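Local coordinates for protein NADH oxidoreductase (Mesorhizobium loti, PDB 3PI7) that probably binds NADPH and acts as an NAD(P)H-dependent oxidoreductase of the quinone reductase type, at residues S28-M33 and F68-Y73; G48-L53 and V125-A130; A109-L114 and A145-P150; A240-L245 and Y262-P267. All blocks are in the same frame, centred on the assembly; numbering follows the deposited sequence. Where two conformers were deposited one is given.

Interaction 1 (S28-M33 and F68-Y73); sequences SALEAM and FIKGQY
Lys70 reaches from the end of helix 63-69 to the backbone of Ala29 and the carboxylate of Glu31. The helix stops there in a Schellman motif: Gly71 turns out of it with a positive phi of 72°, and Gly71 N bonds back to Phe68 O at 3.0 Å. The lysine starts with CG beside its backbone N (chi1 -73°), runs extended through chi2, then bends twice. Those bends press CE, not the ammonium, against the carbonyl of Ala29, with Lys70 CE 3.1 Å from Ala29 O. Lys70 NZ is 3.5 Å from Ala29 O but badly angled for a bond; it donates instead to Gly27 O and, weakly, to Ser26 O.

Glu31 folds at chi2 and approaches the lysine on a slant. Its OE1 makes only a long salt bridge to Lys70 NZ, 3.9 Å, and the firmer hold on the carboxylate is Tyr36 OH, bonded to OE2. A leucine in place of Lys70 would probably leave the Gly27 carbonyl without this donor and Glu31 without its nearby positive charge.

One residue earlier on the helix side, the contact turns apolar. Ile69 and Leu30 meet at about a right angle, CD1 to CD1 at 3.9 Å, while Leu30 also packs on Val66 and on Leu338 of helix 327-338. Met33, a selenomethionine, leans on the same helix through Ile331, Val334 and Pro335. The Ile69 methyl thus serves both loop residues: besides Leu30 CD1 it meets Met33, with Met33 SE 4.4 Å from Ile69 CD1.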
loop_
_atom_site.group_PDB
_atom_site.type_symbol
_atom_site.label_atom_id
_atom_site.label_comp_id
_atom_site.label_asym_id
_atom_site.label_seq_id
_atom_site.Cartn_x
_atom_site.Cartn_y
_atom_site.Cartn_z
ATOM N N SER A 28 -11.916 -11.430 15.816
ATOM C CA SER A 28 -10.753 -12.131 16.322
ATOM C C SER A 28 -10.874 -12.698 17.743
ATOM O O SER A 28 -10.022 -13.492 18.122
ATOM C CB SER A 28 -9.556 -11.190 16.245
ATOM O OG SER A 28 -9.783 -10.053 17.060
ATOM N N ALA A 29 -11.897 -12.303 18.514
ATOM C CA ALA A 29 -12.107 -12.816 19.869
ATOM C C ALA A 29 -12.571 -14.266 19.812
ATOM O O ALA A 29 -13.369 -14.634 18.949
ATOM C CB ALA A 29 -13.140 -11.966 20.599
ATOM N N LEU A 30 -12.030 -15.089 20.690
ATOM C CA LEU A 30 -12.438 -16.491 20.775
ATOM C C LEU A 30 -13.319 -16.611 21.988
ATOM O O LEU A 30 -12.832 -16.655 23.118
ATOM C CB LEU A 30 -11.242 -17.446 20.832
ATOM C CG LEU A 30 -11.614 -18.932 20.749
ATOM C CD1 LEU A 30 -12.120 -19.310 19.347
ATOM C CD2 LEU A 30 -10.473 -19.791 21.192
ATOM N N GLU A 31 -14.611 -16.535 21.737
ATOM C CA GLU A 31 -15.665 -16.549 22.721
ATOM C C GLU A 31 -15.900 -17.975 23.261
ATOM O O GLU A 31 -16.271 -18.147 24.421
ATOM C CB GLU A 31 -16.959 -15.937 22.099
ATOM C CG GLU A 31 -17.660 -16.719 20.981
ATOM C CD GLU A 31 -17.008 -16.938 19.620
ATOM O OE1 GLU A 31 -15.879 -16.449 19.384
ATOM O OE2 GLU A 31 -17.640 -17.621 18.782
ATOM N N ALA A 32 -15.722 -18.983 22.400
ATOM C CA ALA A 32 -15.917 -20.398 22.706
ATOM C C ALA A 32 -15.151 -21.265 21.713
ATOM O O ALA A 32 -14.913 -20.833 20.577
ATOM C CB ALA A 32 -17.401 -20.750 22.671
HETATM N N MSE A 33 -14.792 -22.499 22.128
HETATM C CA MSE A 33 -14.105 -23.426 21.238
HETATM C C MSE A 33 -15.085 -24.346 20.515
HETATM O O MSE A 33 -14.820 -24.760 19.390
HETATM C CB MSE A 33 -13.117 -24.298 22.036
HETATM C CG MSE A 33 -12.014 -23.505 22.662
HETATM SE SE MSE A 33 -10.501 -23.418 21.551
HETATM C CE MSE A 33 -9.535 -25.012 22.085
ATOM N N PHE A 68 -7.539 -19.158 12.127
ATOM C CA PHE A 68 -7.666 -20.340 11.298
ATOM C C PHE A 68 -8.869 -21.200 11.666
ATOM O O PHE A 68 -9.580 -21.632 10.755
ATOM C CB PHE A 68 -6.367 -21.156 11.346
ATOM C CG PHE A 68 -6.480 -22.466 10.617
ATOM C CD1 PHE A 68 -6.498 -22.505 9.231
ATOM C CD2 PHE A 68 -6.582 -23.667 11.322
ATOM C CE1 PHE A 68 -6.569 -23.728 8.550
ATOM C CE2 PHE A 68 -6.677 -24.885 10.641
ATOM C CZ PHE A 68 -6.694 -24.905 9.261
ATOM N N ILE A 69 -9.092 -21.491 12.960
ATOM C CA ILE A 69 -10.202 -22.389 13.351
ATOM C C ILE A 69 -11.574 -21.726 13.033
ATOM O O ILE A 69 -12.561 -22.413 12.716
ATOM C CB ILE A 69 -10.085 -22.867 14.826
ATOM C CG1 ILE A 69 -10.313 -21.720 15.842
ATOM C CG2 ILE A 69 -8.713 -23.526 15.045
ATOM C CD1 ILE A 69 -10.336 -22.120 17.302
ATOM N N LYS A 70 -11.579 -20.392 13.023
ATOM C CA LYS A 70 -12.765 -19.606 12.712
ATOM C C LYS A 70 -13.003 -19.515 11.213
ATOM O O LYS A 70 -14.013 -18.958 10.815
ATOM C CB LYS A 70 -12.624 -18.206 13.311
ATOM C CG LYS A 70 -12.795 -18.214 14.833
ATOM C CD LYS A 70 -12.433 -16.854 15.432
ATOM C CE LYS A 70 -13.469 -16.446 16.443
ATOM N NZ LYS A 70 -14.523 -15.592 15.834
ATOM N N GLY A 71 -12.092 -20.062 10.400
ATOM C CA GLY A 71 -12.167 -20.001 8.933
ATOM C C GLY A 71 -11.871 -18.606 8.385
ATOM O O GLY A 71 -12.316 -18.248 7.293
ATOM N N GLN A 72 -11.133 -17.816 9.160
ATOM C CA GLN A 72 -10.798 -16.416 8.919
ATOM C C GLN A 72 -9.306 -16.190 8.633
ATOM O O GLN A 72 -8.830 -15.048 8.656
ATOM C CB GLN A 72 -11.237 -15.588 10.127
ATOM C CG GLN A 72 -12.767 -15.547 10.206
ATOM C CD GLN A 72 -13.343 -14.995 11.479
ATOM O OE1 GLN A 72 -14.502 -15.218 11.783
ATOM N NE2 GLN A 72 -12.564 -14.297 12.264
ATOM N N TYR A 73 -8.569 -17.264 8.368
ATOM C CA TYR A 73 -7.146 -17.170 8.082
ATOM C C TYR A 73 -6.897 -17.351 6.570
ATOM O O TYR A 73 -7.830 -17.605 5.824
ATOM C CB TYR A 73 -6.386 -18.229 8.918
ATOM C CG TYR A 73 -4.888 -18.028 8.939
ATOM C CD1 TYR A 73 -4.325 -16.906 9.542
ATOM C CD2 TYR A 73 -4.029 -19.009 8.450
ATOM C CE1 TYR A 73 -2.946 -16.724 9.581
ATOM C CE2 TYR A 73 -2.644 -18.830 8.473
ATOM C CZ TYR A 73 -2.108 -17.693 9.059
ATOM O OH TYR A 73 -0.750 -17.489 9.089
#

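Interaction 2 (G48-L53 and V125-A130); sequences GPSQVL and VAEAAA
Gln51 and Glu127 face each other as a non-hydrogen-bonded pair where strands 51-53 and 125-127 run antiparallel (151°) in the sheet of the GroES-like domain. Although the two side chains diverge at their roots, Glu127 bends back at chi2 and its carboxylate is gripped at both oxygens. Ser50 OG donates to Glu127 OE1 at 2.6 Å, on the syn lone pair. Gln51 NE2 meets Glu127 OE2 at 3.3 Å from above the carboxylate plane, 46° out of it. A water completes the ring, donating to both Glu127 OE2 and Ser50 OG.

What aims the Gln51 amide is its other end: Gly48 N, at the start of a type I turn, donates to Gln51 OE1 at 2.7 Å, and Val125 CG1 packs against the same amide. With an alanine here, Gly48 N would probably lose this acceptor, Glu127 OE2 its amide donor, and Val125 CG1 the amide it packs against.

Backbone bonds fix the register around this cluster. Val52 and Ala126 exchange N-H and carbonyl, their side chains on the face that also meets Cys131; on the other face Leu53 CD1 touches Val125 CG2. Past the strand end Ala128 N donates to Ser50 O at 2.8 Å, nearly straight at 175°.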
loop_
_atom_site.group_PDB
_atom_site.type_symbol
_atom_site.label_atom_id
_atom_site.label_comp_id
_atom_site.label_asym_id
_atom_site.label_seq_id
_atom_site.Cartn_x
_atom_site.Cartn_y
_atom_site.Cartn_z
ATOM N N GLY A 48 4.053 -38.296 4.989
ATOM C CA GLY A 48 4.399 -38.447 3.581
ATOM C C GLY A 48 5.911 -38.536 3.440
ATOM O O GLY A 48 6.636 -38.354 4.420
ATOM N N PRO A 49 6.428 -38.732 2.222
ATOM C CA PRO A 49 7.894 -38.916 2.048
ATOM C C PRO A 49 8.794 -37.826 2.650
ATOM O O PRO A 49 9.830 -38.177 3.196
ATOM C CB PRO A 49 8.058 -38.965 0.529
ATOM C CG PRO A 49 6.774 -39.563 0.060
ATOM C CD PRO A 49 5.702 -38.992 0.960
ATOM N N SER A 50 8.395 -36.543 2.593
ATOM C CA SER A 50 9.181 -35.398 3.075
ATOM C C SER A 50 8.766 -34.953 4.476
ATOM O O SER A 50 9.233 -33.916 4.954
ATOM C CB SER A 50 9.006 -34.214 2.113
ATOM O OG SER A 50 7.649 -33.781 2.064
ATOM N N GLN A 51 7.883 -35.729 5.132
ATOM C CA GLN A 51 7.301 -35.338 6.414
ATOM C C GLN A 51 7.722 -36.207 7.574
ATOM O O GLN A 51 8.252 -37.306 7.401
ATOM C CB GLN A 51 5.764 -35.389 6.315
ATOM C CG GLN A 51 5.182 -34.513 5.226
ATOM C CD GLN A 51 3.680 -34.662 5.140
ATOM O OE1 GLN A 51 3.112 -35.763 5.281
ATOM N NE2 GLN A 51 3.001 -33.557 4.900
ATOM N N VAL A 52 7.449 -35.698 8.783
ATOM C CA VAL A 52 7.732 -36.395 10.006
ATOM C C VAL A 52 6.482 -36.409 10.860
ATOM O O VAL A 52 5.642 -35.505 10.763
ATOM C CB VAL A 52 8.938 -35.779 10.769
ATOM C CG1 VAL A 52 10.233 -36.008 10.002
ATOM C CG2 VAL A 52 8.704 -34.284 11.045
ATOM N N LEU A 53 6.356 -37.451 11.657
ATOM C CA LEU A 53 5.265 -37.595 12.617
ATOM C C LEU A 53 5.841 -37.261 13.968
ATOM O O LEU A 53 6.811 -37.904 14.426
ATOM C CB LEU A 53 4.726 -39.035 12.594
ATOM C CG LEU A 53 3.553 -39.265 13.509
ATOM C CD1 LEU A 53 2.299 -38.502 13.021
ATOM C CD2 LEU A 53 3.275 -40.719 13.683
ATOM N N VAL A 125 1.788 -33.788 12.060
ATOM C CA VAL A 125 2.649 -34.028 10.909
ATOM C C VAL A 125 3.230 -32.689 10.476
ATOM O O VAL A 125 2.506 -31.691 10.410
ATOM C CB VAL A 125 1.902 -34.735 9.743
ATOM C CG1 VAL A 125 2.790 -34.845 8.505
ATOM C CG2 VAL A 125 1.404 -36.102 10.171
ATOM N N ALA A 126 4.528 -32.660 10.209
ATOM C CA ALA A 126 5.148 -31.467 9.668
ATOM C C ALA A 126 6.103 -31.865 8.586
ATOM O O ALA A 126 6.610 -32.999 8.583
ATOM C CB ALA A 126 5.883 -30.699 10.798
ATOM N N GLU A 127 6.418 -30.933 7.699
ATOM C CA GLU A 127 7.513 -31.145 6.732
ATOM C C GLU A 127 8.797 -31.241 7.506
ATOM O O GLU A 127 8.951 -30.519 8.503
ATOM C CB GLU A 127 7.604 -29.948 5.750
ATOM C CG GLU A 127 6.415 -29.875 4.819
ATOM C CD GLU A 127 6.275 -31.040 3.858
ATOM O OE1 GLU A 127 7.306 -31.646 3.491
ATOM O OE2 GLU A 127 5.120 -31.415 3.561
ATOM N N ALA A 128 9.743 -32.101 7.069
ATOM C CA ALA A 128 11.053 -32.166 7.745
ATOM C C ALA A 128 11.669 -30.765 7.793
ATOM O O ALA A 128 12.212 -30.328 8.833
ATOM C CB ALA A 128 11.968 -33.135 7.013
ATOM N N ALA A 129 11.498 -30.022 6.691
ATOM C CA ALA A 129 12.032 -28.659 6.539
ATOM C C ALA A 129 11.386 -27.661 7.476
ATOM O O ALA A 129 11.898 -26.550 7.615
ATOM C CB ALA A 129 11.858 -28.200 5.095
ATOM N N ALA A 130 10.265 -28.034 8.141
ATOM C CA ALA A 130 9.570 -27.103 9.030
ATOM C C ALA A 130 9.883 -27.424 10.498
ATOM O O ALA A 130 9.189 -26.962 11.409
ATOM C CB ALA A 130 8.081 -27.172 8.774
HETATM O O HOH W 1 10.567 -31.272 4.092
HETATM O O HOH W 2 4.773 -32.968 1.421
#

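Interaction 3 (A109-L114 and A145-P150); sequences AFATGL and AMIVNP
The peptide plane joining Phe110 to Ala111 carries Ile147 on one face: CD1 stands almost directly above Phe110 C, 3.4 Å away, with Ala111 N at 3.6 Å from the same methyl. The aromatic ring of Phe110 goes the other way. Its CB leaves the backbone on the side turned from Ile147, and the ring packs among Ala124, Ala126 and Cys131, with the methyl Thr112 CG2 at its edge and in its plane. Strand 107-111 therefore has two differently used faces, a ring on one and small alanines on the other.

Those alanines let the isoleucine come close to the main chain. Ile147 places CG1 beside its backbone N (chi1 -64°), which carries CD1 down between the methyls of Ala109 and Ala111. Ala109 CB lies 4.2 Å from Ile147 CD1, and both isoleucine branches reach Ala111 CB from the same side, Ile147 CD1 and CG2 each 4.1 Å from it. Met146, a selenomethionine, adds its root only: its CB sits 4.1 Å from Ala109 CB. All of this is van der Waals packing.

Polar positioning comes from the side, where Glu86 OE1 accepts a hydrogen bond from Val148 N and a weak one from Ile147 N. The strand itself is bonded through its backbone to Gly87 and to Ala130 and Ile132. The contact thus seats the start of helix 148-163, which leads on to the first strand of the Rossmann sheet, against the GroES-like sheet, a junction belonging to the two-domain build of the medium-chain dehydrogenase/reductase family.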
loop_
_atom_site.group_PDB
_atom_site.type_symbol
_atom_site.label_atom_id
_atom_site.label_comp_id
_atom_site.label_asym_id
_atom_site.label_seq_id
_atom_site.Cartn_x
_atom_site.Cartn_y
_atom_site.Cartn_z
ATOM N N ALA A 109 11.218 -28.241 17.490
ATOM C CA ALA A 109 10.176 -27.228 17.397
ATOM C C ALA A 109 9.597 -27.447 16.016
ATOM O O ALA A 109 10.366 -27.765 15.095
ATOM C CB ALA A 109 10.774 -25.838 17.528
ATOM N N PHE A 110 8.280 -27.357 15.830
ATOM C CA PHE A 110 7.792 -27.615 14.486
ATOM C C PHE A 110 6.634 -26.702 14.120
ATOM O O PHE A 110 5.925 -26.232 15.002
ATOM C CB PHE A 110 7.376 -29.077 14.313
ATOM C CG PHE A 110 6.199 -29.460 15.165
ATOM C CD1 PHE A 110 6.380 -29.903 16.472
ATOM C CD2 PHE A 110 4.909 -29.409 14.654
ATOM C CE1 PHE A 110 5.279 -30.241 17.276
ATOM C CE2 PHE A 110 3.813 -29.717 15.462
ATOM C CZ PHE A 110 4.011 -30.145 16.760
ATOM N N ALA A 111 6.423 -26.532 12.814
ATOM C CA ALA A 111 5.321 -25.774 12.247
ATOM C C ALA A 111 4.632 -26.726 11.287
ATOM O O ALA A 111 5.290 -27.352 10.457
ATOM C CB ALA A 111 5.838 -24.511 11.549
ATOM N N THR A 112 3.337 -26.924 11.470
ATOM C CA THR A 112 2.601 -27.905 10.664
ATOM C C THR A 112 2.277 -27.405 9.275
ATOM O O THR A 112 2.070 -28.233 8.371
ATOM C CB THR A 112 1.333 -28.336 11.413
ATOM O OG1 THR A 112 0.548 -27.172 11.678
ATOM C CG2 THR A 112 1.646 -28.999 12.720
ATOM N N GLY A 113 2.259 -26.080 9.093
ATOM C CA GLY A 113 2.012 -25.432 7.811
ATOM C C GLY A 113 0.772 -25.952 7.126
ATOM O O GLY A 113 -0.322 -25.842 7.667
ATOM N N LEU A 114 0.957 -26.566 5.976
ATOM C CA LEU A 114 -0.136 -27.103 5.161
ATOM C C LEU A 114 -0.285 -28.605 5.322
ATOM O O LEU A 114 -0.945 -29.248 4.493
ATOM C CB LEU A 114 0.108 -26.782 3.680
ATOM C CG LEU A 114 0.278 -25.321 3.289
ATOM C CD1 LEU A 114 0.640 -25.223 1.804
ATOM C CD2 LEU A 114 -0.988 -24.544 3.541
ATOM N N ALA A 145 7.165 -22.492 21.246
ATOM C CA ALA A 145 6.862 -21.193 20.666
ATOM C C ALA A 145 8.109 -20.581 19.982
ATOM O O ALA A 145 8.187 -19.372 19.824
ATOM C CB ALA A 145 6.347 -20.275 21.754
HETATM N N MSE A 146 9.045 -21.448 19.553
HETATM C CA MSE A 146 10.310 -21.014 18.951
HETATM C C MSE A 146 10.154 -20.560 17.493
HETATM O O MSE A 146 11.012 -19.814 17.016
HETATM C CB MSE A 146 11.380 -22.135 19.059
HETATM C CG MSE A 146 12.769 -21.740 18.521
HETATM SE SE MSE A 146 14.071 -23.178 18.546
HETATM C CE MSE A 146 14.426 -23.127 20.479
ATOM N N ILE A 147 9.125 -20.976 16.785
ATOM C CA ILE A 147 9.038 -20.610 15.373
ATOM C C ILE A 147 8.239 -19.373 15.035
ATOM O O ILE A 147 8.824 -18.467 14.460
ATOM C CB ILE A 147 8.532 -21.833 14.540
ATOM C CG1 ILE A 147 9.556 -22.986 14.610
ATOM C CG2 ILE A 147 8.200 -21.456 13.061
ATOM C CD1 ILE A 147 9.015 -24.295 14.069
ATOM N N VAL A 148 6.920 -19.369 15.259
ATOM C CA VAL A 148 6.029 -18.344 14.719
ATOM C C VAL A 148 6.400 -16.949 15.184
ATOM O O VAL A 148 6.782 -16.132 14.349
ATOM C CB VAL A 148 4.529 -18.650 14.973
ATOM C CG1 VAL A 148 3.642 -17.506 14.457
ATOM C CG2 VAL A 148 4.132 -19.980 14.317
ATOM N N ASN A 149 6.380 -16.694 16.491
ATOM C CA ASN A 149 6.667 -15.339 16.940
ATOM C C ASN A 149 8.137 -14.984 16.837
ATOM O O ASN A 149 8.400 -13.934 16.268
ATOM C CB ASN A 149 6.113 -15.068 18.328
ATOM C CG ASN A 149 4.594 -14.954 18.297
ATOM O OD1 ASN A 149 3.987 -14.654 17.264
ATOM N ND2 ASN A 149 3.954 -15.308 19.390
ATOM N N PRO A 150 9.098 -15.838 17.228
ATOM C CA PRO A 150 10.513 -15.449 17.119
ATOM C C PRO A 150 10.965 -15.173 15.688
ATOM O O PRO A 150 11.672 -14.200 15.465
ATOM C CB PRO A 150 11.229 -16.667 17.707
ATOM C CG PRO A 150 10.282 -17.111 18.792
ATOM C CD PRO A 150 8.982 -17.094 18.003
#

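Interaction 4 (A240-L245 and Y262-P267); sequences AVTGPL and YGRLDP
Tyr262 swings its ring between its own backbone N and carbonyl carbon (chi1 70°), and this lays one face beneath Ala240, whose CA stands 4.0 Å above the ring plane, offset toward the rim. Ala240 CB comes nearer the phenol end, 3.5 Å from Tyr262 CZ. Asp266 instead sends CG anti to its N (chi1 -176°), turning OD2 toward Pro244 and Gly243.

Between these ends the two loops, which follow the neighbouring parallel strands 236-239 and 258-261 of the Rossmann sheet, are tied by two backbone bonds. Leu265 N donates to Ala240 O at 2.9 Å and Asp266 N to Val241 O at 2.8 Å, each on a carbonyl lone pair. Val241 O is gripped twice, because Thr242 OG1 also donates to it at 2.7 Å. The fit is close at Gly263, where a CB would fall 2.9 Å from Ala240 O and clash. Alongside, the side chains of Val241 and Leu265 cross at about a right angle, with CG2 of the first against CD1 of the second.

Water mediates the polar edges. One molecule donates to Thr242 OG1 and accepts from Arg264 NE, while the arginine carries on to a salt bridge with Glu274 of the second subunit. Another water accepts from Leu245 N at 3.0 Å and lies 2.6 Å from Asp266 OD2; the other carboxylate oxygen, OD1, accepts from Asp268 N. That backbone N-H is likely to help stabilise the Asp266 carboxylate in its charged form, and the water at OD2 may add to it.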
loop_
_atom_site.group_PDB
_atom_site.type_symbol
_atom_site.label_atom_id
_atom_site.label_comp_id
_atom_site.label_asym_id
_atom_site.label_seq_id
_atom_site.Cartn_x
_atom_site.Cartn_y
_atom_site.Cartn_z
ATOM N N ALA A 240 -0.956 -5.304 13.376
ATOM C CA ALA A 240 -1.668 -6.568 13.585
ATOM C C ALA A 240 -3.198 -6.361 13.661
ATOM O O ALA A 240 -3.943 -7.352 13.769
ATOM C CB ALA A 240 -1.203 -7.205 14.912
ATOM N N VAL A 241 -3.661 -5.098 13.690
ATOM C CA VAL A 241 -5.037 -4.783 14.030
ATOM C C VAL A 241 -5.860 -4.333 12.836
ATOM O O VAL A 241 -6.970 -4.839 12.652
ATOM C CB VAL A 241 -5.052 -3.721 15.177
ATOM C CG1 VAL A 241 -6.462 -3.267 15.537
ATOM C CG2 VAL A 241 -4.353 -4.256 16.437
ATOM N N THR A 242 -5.321 -3.392 12.021
ATOM C CA THR A 242 -6.022 -2.764 10.906
ATOM C C THR A 242 -7.183 -1.972 11.501
ATOM O O THR A 242 -7.072 -1.504 12.637
ATOM C CB THR A 242 -6.401 -3.722 9.746
ATOM O OG1 THR A 242 -7.590 -4.453 10.068
ATOM C CG2 THR A 242 -5.264 -4.662 9.368
ATOM N N GLY A 243 -8.212 -1.719 10.693
ATOM C CA GLY A 243 -9.365 -0.927 11.103
ATOM C C GLY A 243 -9.050 0.536 11.362
ATOM O O GLY A 243 -7.978 1.034 10.990
ATOM N N PRO A 244 -9.988 1.218 12.042
ATOM C CA PRO A 244 -9.837 2.666 12.336
ATOM C C PRO A 244 -8.580 3.060 13.098
ATOM O O PRO A 244 -8.017 4.136 12.828
ATOM C CB PRO A 244 -11.070 2.973 13.195
ATOM C CG PRO A 244 -12.074 1.956 12.785
ATOM C CD PRO A 244 -11.302 0.705 12.492
ATOM N N LEU A 245 -8.133 2.217 14.059
ATOM C CA LEU A 245 -6.911 2.530 14.803
ATOM C C LEU A 245 -5.733 2.623 13.857
ATOM O O LEU A 245 -4.980 3.596 13.886
ATOM C CB LEU A 245 -6.630 1.452 15.857
ATOM C CG LEU A 245 -5.311 1.538 16.602
ATOM C CD1 LEU A 245 -5.192 2.852 17.358
ATOM C CD2 LEU A 245 -5.142 0.350 17.504
ATOM N N TYR A 262 0.192 -7.333 9.096
ATOM C CA TYR A 262 0.520 -8.763 9.251
ATOM C C TYR A 262 -0.580 -9.510 10.055
ATOM O O TYR A 262 -0.484 -10.713 10.274
ATOM C CB TYR A 262 1.898 -8.922 9.881
ATOM C CG TYR A 262 1.948 -8.503 11.329
ATOM C CD1 TYR A 262 2.282 -7.202 11.686
ATOM C CD2 TYR A 262 1.741 -9.427 12.347
ATOM C CE1 TYR A 262 2.378 -6.821 13.023
ATOM C CE2 TYR A 262 1.766 -9.043 13.685
ATOM C CZ TYR A 262 2.122 -7.747 14.015
ATOM O OH TYR A 262 2.224 -7.383 15.321
ATOM N N GLY A 263 -1.644 -8.807 10.401
ATOM C CA GLY A 263 -2.785 -9.379 11.112
ATOM C C GLY A 263 -3.998 -8.492 10.927
ATOM O O GLY A 263 -3.850 -7.334 10.509
ATOM N N ARG A 264 -5.191 -9.012 11.263
ATOM C CA ARG A 264 -6.451 -8.264 11.110
ATOM C C ARG A 264 -7.294 -8.475 12.345
ATOM O O ARG A 264 -8.388 -9.015 12.259
ATOM C CB ARG A 264 -7.199 -8.702 9.831
ATOM C CG ARG A 264 -8.199 -7.636 9.347
ATOM C CD ARG A 264 -9.301 -8.185 8.461
ATOM N NE ARG A 264 -10.299 -7.153 8.179
ATOM C CZ ARG A 264 -11.263 -7.265 7.270
ATOM N NH1 ARG A 264 -11.345 -8.348 6.509
ATOM N NH2 ARG A 264 -12.112 -6.266 7.071
ATOM N N LEU A 265 -6.783 -8.070 13.514
ATOM C CA LEU A 265 -7.512 -8.258 14.749
ATOM C C LEU A 265 -8.826 -7.474 14.770
ATOM O O LEU A 265 -9.768 -7.918 15.419
ATOM C CB LEU A 265 -6.670 -7.871 15.957
ATOM C CG LEU A 265 -5.484 -8.777 16.277
ATOM C CD1 LEU A 265 -4.705 -8.212 17.442
ATOM C CD2 LEU A 265 -5.922 -10.248 16.540
ATOM N N ASP A 266 -8.886 -6.326 14.085
ATOM C CA ASP A 266 -10.117 -5.547 14.020
ATOM C C ASP A 266 -10.737 -5.770 12.650
ATOM O O ASP A 266 -10.147 -5.335 11.670
ATOM C CB ASP A 266 -9.882 -4.044 14.288
ATOM C CG ASP A 266 -11.155 -3.215 14.333
ATOM O OD1 ASP A 266 -12.253 -3.795 14.199
ATOM O OD2 ASP A 266 -11.060 -1.994 14.577
ATOM N N PRO A 267 -11.936 -6.388 12.556
ATOM C CA PRO A 267 -12.571 -6.550 11.236
ATOM C C PRO A 267 -13.283 -5.286 10.747
ATOM O O PRO A 267 -13.750 -5.285 9.605
ATOM C CB PRO A 267 -13.574 -7.677 11.468
ATOM C CG PRO A 267 -13.965 -7.518 12.886
ATOM C CD PRO A 267 -12.762 -6.984 13.628
HETATM O O HOH W 3 -8.898 -0.600 14.638
HETATM O O HOH W 4 -10.267 -4.261 8.688
#

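Overall arrangement
Interaction 2 and the strand of interaction 3 belong to the same GroES-like sheet: the centres of the two contacts lie 13 Å apart and Ala111 N is 3.1 Å from Ala130 O, a probable hydrogen bond, while Ala126 CB packs on Ala111 O. Interaction 4 sits in the Rossmann half, about 33 Å from interaction 2, centre to centre, and on the opposite side of the chain's centre. Interaction 1 reaches it directly, since Ser28 OG is 2.7 Å from Leu265 O, probably hydrogen-bonded, although the two centres are 15 Å apart. The bound potassium ion, held by Asp19 and Tyr21, is near interaction 1, about 11 Å from the Lys70 side chain.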